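Local coordinates for protein CDP-glucose-4,6-dehydratase (Yersinia pseudotuberculosis, PDB 1RKX) that acts as a CDP-glucose 4,6-dehydratase, an NAD-binding lyase of the short-chain dehydrogenase/reductase (SDR) family, at residues R94-E99 with G153-S158; S105-G110 with S158-C163. One frame throughout, in Å; residues are numbered along the deposited sequence.

Interaction 1: R94-E99 with G153-S158; sequences RLSYSE and GYDPYS. With NAD (nicotinamide-adenine-dinucleotide), chain G.
Ser96 lies directly against the first turn of helix 156-175, its CA 5.4 Å from that of Pro156. With chi1 at 75°, Ser96 OG sits between the backbone N and the carbonyl carbon, where it receives a weak, bent hydrogen bond from Tyr157 N (3.2 Å, N-H...O angle 142°). The stronger partner of this hydroxyl is Val93 O, one turn back. Ser96 O meanwhile rests against Pro156 CG at 3.5 Å. Asp155 is the N-cap of the helix: its OD2 takes Ser158 N almost straight (2.8 Å, 171°), though from above the carboxylate plane, and its OD1 is met on the syn side by the Ser158 hydroxyl. That cap opens the helix bearing Tyr157, first residue of the Tyr-X-X-X-Lys signature of the SDR fold; Tyr157 OH, bonded to Ser132 OG, stands 3.2 Å from C6N of the NAD nicotinamide. Tyr97 then reaches across at about a right angle to Pro156, whose CD lies over one ring face, offset toward the rim. Tyr97 OH touches Asp155 CB at 3.3 Å and meets the edge of the Tyr154 ring at CD2, 3.5 Å away. Ser174 of the second subunit packs on both Tyr97 and Pro156.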
loop_
_atom_site.group_PDB
_atom_site.type_symbol
_atom_site.label_atom_id
_atom_site.label_comp_id
_atom_site.label_asym_id
_atom_site.label_seq_id
_atom_site.Cartn_x
_atom_site.Cartn_y
_atom_site.Cartn_z
ATOM N N ARG C 94 3.887 -1.450 -29.851
ATOM C CA ARG C 94 3.922 -0.520 -30.971
ATOM C C ARG C 94 2.602 -0.521 -31.726
ATOM O O ARG C 94 1.966 0.518 -31.894
ATOM C CB ARG C 94 5.047 -0.904 -31.926
ATOM C CG ARG C 94 5.085 -0.102 -33.211
ATOM C CD ARG C 94 6.010 -0.782 -34.191
ATOM N NE ARG C 94 7.282 -1.094 -33.553
ATOM C CZ ARG C 94 8.145 -1.997 -34.000
ATOM N NH1 ARG C 94 7.880 -2.692 -35.099
ATOM N NH2 ARG C 94 9.272 -2.209 -33.337
ATOM N N LEU C 95 2.187 -1.696 -32.179
ATOM C CA LEU C 95 0.944 -1.808 -32.921
ATOM C C LEU C 95 -0.280 -1.326 -32.139
ATOM O O LEU C 95 -1.199 -0.744 -32.727
ATOM C CB LEU C 95 0.721 -3.251 -33.369
ATOM C CG LEU C 95 -0.485 -3.441 -34.296
ATOM C CD1 LEU C 95 -0.274 -2.619 -35.572
ATOM C CD2 LEU C 95 -0.666 -4.917 -34.622
ATOM N N SER C 96 -0.294 -1.558 -30.826
ATOM C CA SER C 96 -1.434 -1.153 -30.003
ATOM C C SER C 96 -1.671 0.354 -30.061
ATOM O O SER C 96 -2.780 0.824 -29.808
ATOM C CB SER C 96 -1.245 -1.593 -28.544
ATOM O OG SER C 96 -0.297 -0.789 -27.857
ATOM N N TYR C 97 -0.631 1.115 -30.394
ATOM C CA TYR C 97 -0.777 2.561 -30.502
ATOM C C TYR C 97 -1.513 2.947 -31.777
ATOM O O TYR C 97 -2.222 3.953 -31.806
ATOM C CB TYR C 97 0.590 3.260 -30.470
ATOM C CG TYR C 97 1.137 3.436 -29.075
ATOM C CD1 TYR C 97 2.245 2.714 -28.638
ATOM C CD2 TYR C 97 0.541 4.330 -28.189
ATOM C CE1 TYR C 97 2.748 2.882 -27.345
ATOM C CE2 TYR C 97 1.033 4.506 -26.908
ATOM C CZ TYR C 97 2.135 3.784 -26.491
ATOM O OH TYR C 97 2.633 3.997 -25.231
ATOM N N SER C 98 -1.355 2.154 -32.832
ATOM C CA SER C 98 -2.029 2.461 -34.088
ATOM C C SER C 98 -3.351 1.712 -34.226
ATOM O O SER C 98 -4.217 2.117 -34.992
ATOM C CB SER C 98 -1.123 2.137 -35.279
ATOM O OG SER C 98 -0.785 0.768 -35.307
ATOM N N GLU C 99 -3.502 0.624 -33.476
ATOM C CA GLU C 99 -4.723 -0.175 -33.511
ATOM C C GLU C 99 -5.181 -0.489 -32.089
ATOM O O GLU C 99 -5.253 -1.647 -31.686
ATOM C CB GLU C 99 -4.472 -1.480 -34.263
ATOM C CG GLU C 99 -4.196 -1.305 -35.744
ATOM C CD GLU C 99 -3.841 -2.618 -36.417
ATOM O OE1 GLU C 99 -4.530 -3.628 -36.151
ATOM O OE2 GLU C 99 -2.880 -2.640 -37.215
ATOM N N GLY C 153 -1.413 -0.355 -16.809
ATOM C CA GLY C 153 -0.741 -0.372 -18.094
ATOM C C GLY C 153 -0.877 0.970 -18.786
ATOM O O GLY C 153 -1.977 1.519 -18.885
ATOM N N TYR C 154 0.242 1.483 -19.283
ATOM C CA TYR C 154 0.297 2.779 -19.955
ATOM C C TYR C 154 -0.272 2.726 -21.370
ATOM O O TYR C 154 -1.238 3.418 -21.690
ATOM C CB TYR C 154 1.751 3.248 -20.006
ATOM C CG TYR C 154 1.951 4.640 -20.547
ATOM C CD1 TYR C 154 1.698 5.761 -19.757
ATOM C CD2 TYR C 154 2.423 4.839 -21.843
ATOM C CE1 TYR C 154 1.918 7.052 -20.246
ATOM C CE2 TYR C 154 2.645 6.122 -22.340
ATOM C CZ TYR C 154 2.392 7.222 -21.537
ATOM O OH TYR C 154 2.631 8.489 -22.025
ATOM N N ASP C 155 0.349 1.905 -22.210
ATOM C CA ASP C 155 -0.069 1.739 -23.596
ATOM C C ASP C 155 -1.257 0.778 -23.672
ATOM O O ASP C 155 -1.506 0.012 -22.739
ATOM C CB ASP C 155 1.083 1.166 -24.412
ATOM C CG ASP C 155 1.539 -0.172 -23.878
ATOM O OD1 ASP C 155 2.269 -0.181 -22.866
ATOM O OD2 ASP C 155 1.142 -1.207 -24.451
ATOM N N PRO C 156 -1.994 0.800 -24.794
ATOM C CA PRO C 156 -3.158 -0.072 -24.987
ATOM C C PRO C 156 -2.871 -1.563 -24.787
ATOM O O PRO C 156 -3.700 -2.284 -24.221
ATOM C CB PRO C 156 -3.600 0.257 -26.408
ATOM C CG PRO C 156 -3.263 1.727 -26.509
ATOM C CD PRO C 156 -1.885 1.777 -25.895
ATOM N N TYR C 157 -1.711 -2.025 -25.247
ATOM C CA TYR C 157 -1.357 -3.435 -25.089
ATOM C C TYR C 157 -1.225 -3.787 -23.606
ATOM O O TYR C 157 -1.907 -4.693 -23.109
ATOM C CB TYR C 157 -0.037 -3.759 -25.799
ATOM C CG TYR C 157 0.623 -5.010 -25.258
ATOM C CD1 TYR C 157 0.131 -6.278 -25.570
ATOM C CD2 TYR C 157 1.703 -4.920 -24.377
ATOM C CE1 TYR C 157 0.697 -7.429 -25.014
ATOM C CE2 TYR C 157 2.275 -6.060 -23.814
ATOM C CZ TYR C 157 1.767 -7.308 -24.136
ATOM O OH TYR C 157 2.329 -8.425 -23.565
ATOM N N SER C 158 -0.343 -3.075 -22.908
ATOM C CA SER C 158 -0.121 -3.315 -21.486
ATOM C C SER C 158 -1.441 -3.205 -20.731
ATOM O O SER C 158 -1.785 -4.070 -19.919
ATOM C CB SER C 158 0.883 -2.298 -20.918
ATOM O OG SER C 158 2.141 -2.413 -21.557
HETATM P PA NAD G . 3.162 -14.277 -31.278
HETATM O O1A NAD G . 2.751 -13.090 -32.058
HETATM O O2A NAD G . 4.258 -15.110 -31.839
HETATM O O5B NAD G . 1.903 -15.240 -31.007
HETATM C C5B NAD G . 0.587 -14.650 -30.878
HETATM C C4B NAD G . -0.504 -15.671 -31.209
HETATM O O4B NAD G . -1.714 -14.896 -31.049
HETATM C C3B NAD G . -0.480 -16.116 -32.663
HETATM O O3B NAD G . -0.571 -17.555 -32.666
HETATM C C2B NAD G . -1.687 -15.407 -33.249
HETATM O O2B NAD G . -2.250 -16.084 -34.407
HETATM C C1B NAD G . -2.598 -15.319 -32.052
HETATM N N9A NAD G . -3.639 -14.316 -32.215
HETATM C C8A NAD G . -3.502 -12.952 -32.212
HETATM N N7A NAD G . -4.649 -12.303 -32.399
HETATM C C5A NAD G . -5.582 -13.313 -32.533
HETATM C C6A NAD G . -6.976 -13.277 -32.756
HETATM N N6A NAD G . -7.716 -12.195 -32.889
HETATM N N1A NAD G . -7.634 -14.475 -32.844
HETATM C C2A NAD G . -6.891 -15.623 -32.712
HETATM N N3A NAD G . -5.601 -15.777 -32.504
HETATM C C4A NAD G . -4.984 -14.566 -32.422
HETATM O O3 NAD G . 3.521 -13.808 -29.833
HETATM P PN NAD G . 4.070 -14.642 -28.537
HETATM O O1N NAD G . 5.394 -14.071 -28.273
HETATM O O2N NAD G . 4.109 -16.083 -28.893
HETATM O O5D NAD G . 3.054 -14.227 -27.398
HETATM C C5D NAD G . 2.265 -15.270 -26.816
HETATM C C4D NAD G . 1.415 -14.711 -25.692
HETATM O O4D NAD G . 2.377 -14.289 -24.669
HETATM C C3D NAD G . 0.568 -13.466 -25.956
HETATM O O3D NAD G . -0.581 -13.512 -25.087
HETATM C C2D NAD G . 1.517 -12.343 -25.556
HETATM O O2D NAD G . 0.781 -11.142 -25.268
HETATM C C1D NAD G . 2.162 -12.938 -24.333
HETATM N N1N NAD G . 3.420 -12.280 -23.998
HETATM C C2N NAD G . 4.610 -12.508 -24.712
HETATM C C3N NAD G . 5.899 -11.882 -24.283
HETATM C C7N NAD G . 7.111 -12.216 -25.053
HETATM O O7N NAD G . 8.174 -11.705 -24.668
HETATM N N7N NAD G . 7.110 -13.032 -26.127
HETATM C C4N NAD G . 5.876 -10.875 -23.155
HETATM C C5N NAD G . 4.527 -10.732 -22.526
HETATM C C6N NAD G . 3.436 -11.365 -22.901
#

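Interaction 2: S105-G110 with S158-C163; sequences STNVMG and SNSKGC. With NAD (nicotinamide-adenine-dinucleotide), chain G.
Asn107 and Ser160 form a polar link buried between two helices that run almost exactly parallel: the axes of 105-110 and 158-163 are 4° apart in direction and approach to 8.4 Å. Asn107 ND2 gives a hydrogen bond to Ser160 OG (2.8 Å, N-H...O angle 160°), with the hydroxyl lying close to the amide plane. Both ends of this pair have further partners. Asn107 OD1 accepts from Gln90 N, which together with the ND2 bond fixes the rotation of the amide, while Ser160 OG is also bonded to Tyr157 O within its own helix. Beside this link Val108 CG2 fits against Cys163 CB at 3.5 Å, an apolar touch, and also lies near the carbonyl Ser160 O. The helix 105-110 widens here into a pi-type turn, and Gly110 N accordingly bonds to Ser105 O. Lys161 leaves its helix pointing away from 105-110, but a bend at chi2 (-67°) brings CE to 4.2 Å from Asn107 ND2 and carries NZ to the nicotinamide ribose. There Lys161 NZ bonds to NAD O3D at 2.9 Å and, weakly, to O2D; Thr131 O also accepts from NZ. Farther along the cofactor, Thr106 CG2 lies 3.6 Å from N7A of the adenine. At the subunit boundary, Met109 packs on Met109 of the second subunit and Cys163 on Leu166 of that subunit, consistent with the helical dimer interface common among SDR enzymes. Helices 100-121 and 156-175 follow successive parallel strands, 83-86 and 126-130, and so flank one face of an NAD-binding Rossmann fold.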
loop_
_atom_site.group_PDB
_atom_site.type_symbol
_atom_site.label_atom_id
_atom_site.label_comp_id
_atom_site.label_asym_id
_atom_site.label_seq_id
_atom_site.Cartn_x
_atom_site.Cartn_y
_atom_site.Cartn_z
ATOM N N SER C 105 -10.185 -5.446 -28.241
ATOM C CA SER C 105 -11.138 -6.479 -28.640
ATOM C C SER C 105 -10.477 -7.855 -28.558
ATOM O O SER C 105 -11.056 -8.800 -28.017
ATOM C CB SER C 105 -11.650 -6.223 -30.066
ATOM O OG SER C 105 -10.582 -6.214 -30.996
ATOM N N THR C 106 -9.252 -7.957 -29.070
ATOM C CA THR C 106 -8.539 -9.234 -29.055
ATOM C C THR C 106 -8.119 -9.681 -27.657
ATOM O O THR C 106 -8.400 -10.808 -27.249
ATOM C CB THR C 106 -7.269 -9.187 -29.936
ATOM O OG1 THR C 106 -7.627 -8.885 -31.291
ATOM C CG2 THR C 106 -6.544 -10.529 -29.904
ATOM N N ASN C 107 -7.472 -8.797 -26.909
ATOM C CA ASN C 107 -6.979 -9.161 -25.587
ATOM C C ASN C 107 -8.008 -9.202 -24.469
ATOM O O ASN C 107 -7.923 -10.049 -23.588
ATOM C CB ASN C 107 -5.814 -8.250 -25.210
ATOM C CG ASN C 107 -4.660 -8.374 -26.182
ATOM O OD1 ASN C 107 -4.695 -9.208 -27.090
ATOM N ND2 ASN C 107 -3.641 -7.544 -26.009
ATOM N N VAL C 108 -8.981 -8.301 -24.503
ATOM C CA VAL C 108 -10.008 -8.290 -23.476
ATOM C C VAL C 108 -11.213 -9.147 -23.869
ATOM O O VAL C 108 -11.513 -10.128 -23.192
ATOM C CB VAL C 108 -10.470 -6.854 -23.152
ATOM C CG1 VAL C 108 -11.516 -6.880 -22.047
ATOM C CG2 VAL C 108 -9.277 -6.020 -22.711
ATOM N N MET C 109 -11.902 -8.804 -24.955
ATOM C CA MET C 109 -13.061 -9.604 -25.341
ATOM C C MET C 109 -12.680 -11.037 -25.719
ATOM O O MET C 109 -13.448 -11.970 -25.463
ATOM C CB MET C 109 -13.842 -8.938 -26.477
ATOM C CG MET C 109 -14.511 -7.615 -26.069
ATOM S SD MET C 109 -15.473 -7.685 -24.515
ATOM C CE MET C 109 -16.736 -8.875 -24.937
ATOM N N GLY C 110 -11.501 -11.207 -26.312
ATOM C CA GLY C 110 -11.044 -12.539 -26.679
ATOM C C GLY C 110 -10.983 -13.408 -25.437
ATOM O O GLY C 110 -11.406 -14.566 -25.447
ATOM N N SER C 158 -0.343 -3.075 -22.908
ATOM C CA SER C 158 -0.121 -3.315 -21.486
ATOM C C SER C 158 -1.441 -3.205 -20.731
ATOM O O SER C 158 -1.785 -4.070 -19.919
ATOM C CB SER C 158 0.883 -2.298 -20.918
ATOM O OG SER C 158 2.141 -2.413 -21.557
ATOM N N ASN C 159 -2.191 -2.150 -21.023
ATOM C CA ASN C 159 -3.459 -1.922 -20.347
ATOM C C ASN C 159 -4.490 -3.016 -20.642
ATOM O O ASN C 159 -5.254 -3.412 -19.752
ATOM C CB ASN C 159 -4.012 -0.544 -20.729
ATOM C CG ASN C 159 -5.145 -0.104 -19.825
ATOM O OD1 ASN C 159 -6.322 -0.296 -20.143
ATOM N ND2 ASN C 159 -4.794 0.478 -18.680
ATOM N N SER C 160 -4.513 -3.511 -21.879
ATOM C CA SER C 160 -5.461 -4.562 -22.236
ATOM C C SER C 160 -5.141 -5.824 -21.443
ATOM O O SER C 160 -6.042 -6.601 -21.123
ATOM C CB SER C 160 -5.421 -4.860 -23.741
ATOM O OG SER C 160 -4.260 -5.569 -24.125
ATOM N N LYS C 161 -3.864 -6.020 -21.115
ATOM C CA LYS C 161 -3.453 -7.196 -20.344
ATOM C C LYS C 161 -3.875 -7.012 -18.889
ATOM O O LYS C 161 -4.248 -7.978 -18.209
ATOM C CB LYS C 161 -1.940 -7.417 -20.469
ATOM C CG LYS C 161 -1.511 -7.927 -21.857
ATOM C CD LYS C 161 -2.043 -9.346 -22.113
ATOM C CE LYS C 161 -1.474 -9.951 -23.395
ATOM N NZ LYS C 161 -1.813 -11.399 -23.500
ATOM N N GLY C 162 -3.823 -5.768 -18.417
ATOM C CA GLY C 162 -4.270 -5.470 -17.067
ATOM C C GLY C 162 -5.769 -5.769 -17.022
ATOM O O GLY C 162 -6.278 -6.327 -16.049
ATOM N N CYS C 163 -6.485 -5.397 -18.081
ATOM C CA CYS C 163 -7.920 -5.668 -18.157
ATOM C C CYS C 163 -8.182 -7.177 -18.205
ATOM O O CYS C 163 -9.129 -7.656 -17.578
ATOM C CB CYS C 163 -8.541 -5.007 -19.392
ATOM S SG CYS C 163 -8.805 -3.206 -19.224
HETATM P PA NAD G . 3.162 -14.277 -31.278
HETATM O O1A NAD G . 2.751 -13.090 -32.058
HETATM O O2A NAD G . 4.258 -15.110 -31.839
HETATM O O5B NAD G . 1.903 -15.240 -31.007
HETATM C C5B NAD G . 0.587 -14.650 -30.878
HETATM C C4B NAD G . -0.504 -15.671 -31.209
HETATM O O4B NAD G . -1.714 -14.896 -31.049
HETATM C C3B NAD G . -0.480 -16.116 -32.663
HETATM O O3B NAD G . -0.571 -17.555 -32.666
HETATM C C2B NAD G . -1.687 -15.407 -33.249
HETATM O O2B NAD G . -2.250 -16.084 -34.407
HETATM C C1B NAD G . -2.598 -15.319 -32.052
HETATM N N9A NAD G . -3.639 -14.316 -32.215
HETATM C C8A NAD G . -3.502 -12.952 -32.212
HETATM N N7A NAD G . -4.649 -12.303 -32.399
HETATM C C5A NAD G . -5.582 -13.313 -32.533
HETATM C C6A NAD G . -6.976 -13.277 -32.756
HETATM N N6A NAD G . -7.716 -12.195 -32.889
HETATM N N1A NAD G . -7.634 -14.475 -32.844
HETATM C C2A NAD G . -6.891 -15.623 -32.712
HETATM N N3A NAD G . -5.601 -15.777 -32.504
HETATM C C4A NAD G . -4.984 -14.566 -32.422
HETATM O O3 NAD G . 3.521 -13.808 -29.833
HETATM P PN NAD G . 4.070 -14.642 -28.537
HETATM O O1N NAD G . 5.394 -14.071 -28.273
HETATM O O2N NAD G . 4.109 -16.083 -28.893
HETATM O O5D NAD G . 3.054 -14.227 -27.398
HETATM C C5D NAD G . 2.265 -15.270 -26.816
HETATM C C4D NAD G . 1.415 -14.711 -25.692
HETATM O O4D NAD G . 2.377 -14.289 -24.669
HETATM C C3D NAD G . 0.568 -13.466 -25.956
HETATM O O3D NAD G . -0.581 -13.512 -25.087
HETATM C C2D NAD G . 1.517 -12.343 -25.556
HETATM O O2D NAD G . 0.781 -11.142 -25.268
HETATM C C1D NAD G . 2.162 -12.938 -24.333
HETATM N N1N NAD G . 3.420 -12.280 -23.998
HETATM C C2N NAD G . 4.610 -12.508 -24.712
HETATM C C3N NAD G . 5.899 -11.882 -24.283
HETATM C C7N NAD G . 7.111 -12.216 -25.053
HETATM O O7N NAD G . 8.174 -11.705 -24.668
HETATM N N7N NAD G . 7.110 -13.032 -26.127
HETATM C C4N NAD G . 5.876 -10.875 -23.155
HETATM C C5N NAD G . 4.527 -10.732 -22.526
HETATM C C6N NAD G . 3.436 -11.365 -22.901
#

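How the interactions relate
Interactions 1 and 2 lie 10 Å apart, centre to centre, and share Ser158 on helix 156-175. The opposing helices, 93-98 and 100-121, follow each other in the chain; interaction 1 meets the loop and first turn that open helix 156-175, interaction 2 the turns after it. Direct contact joins the pair: Tyr157 CD1 packs 4.0 Å from Asn107 ND2, and Gly153 O probably accepts a hydrogen bond from Asn159 ND2 at 3.0 Å. Both contacts touch NAD. Tyr157 from interaction 1 and Lys161 from interaction 2, one helical turn apart with side chains about 4 Å from each other, approach the nicotinamide and its ribose respectively. Both contacts also border the second subunit.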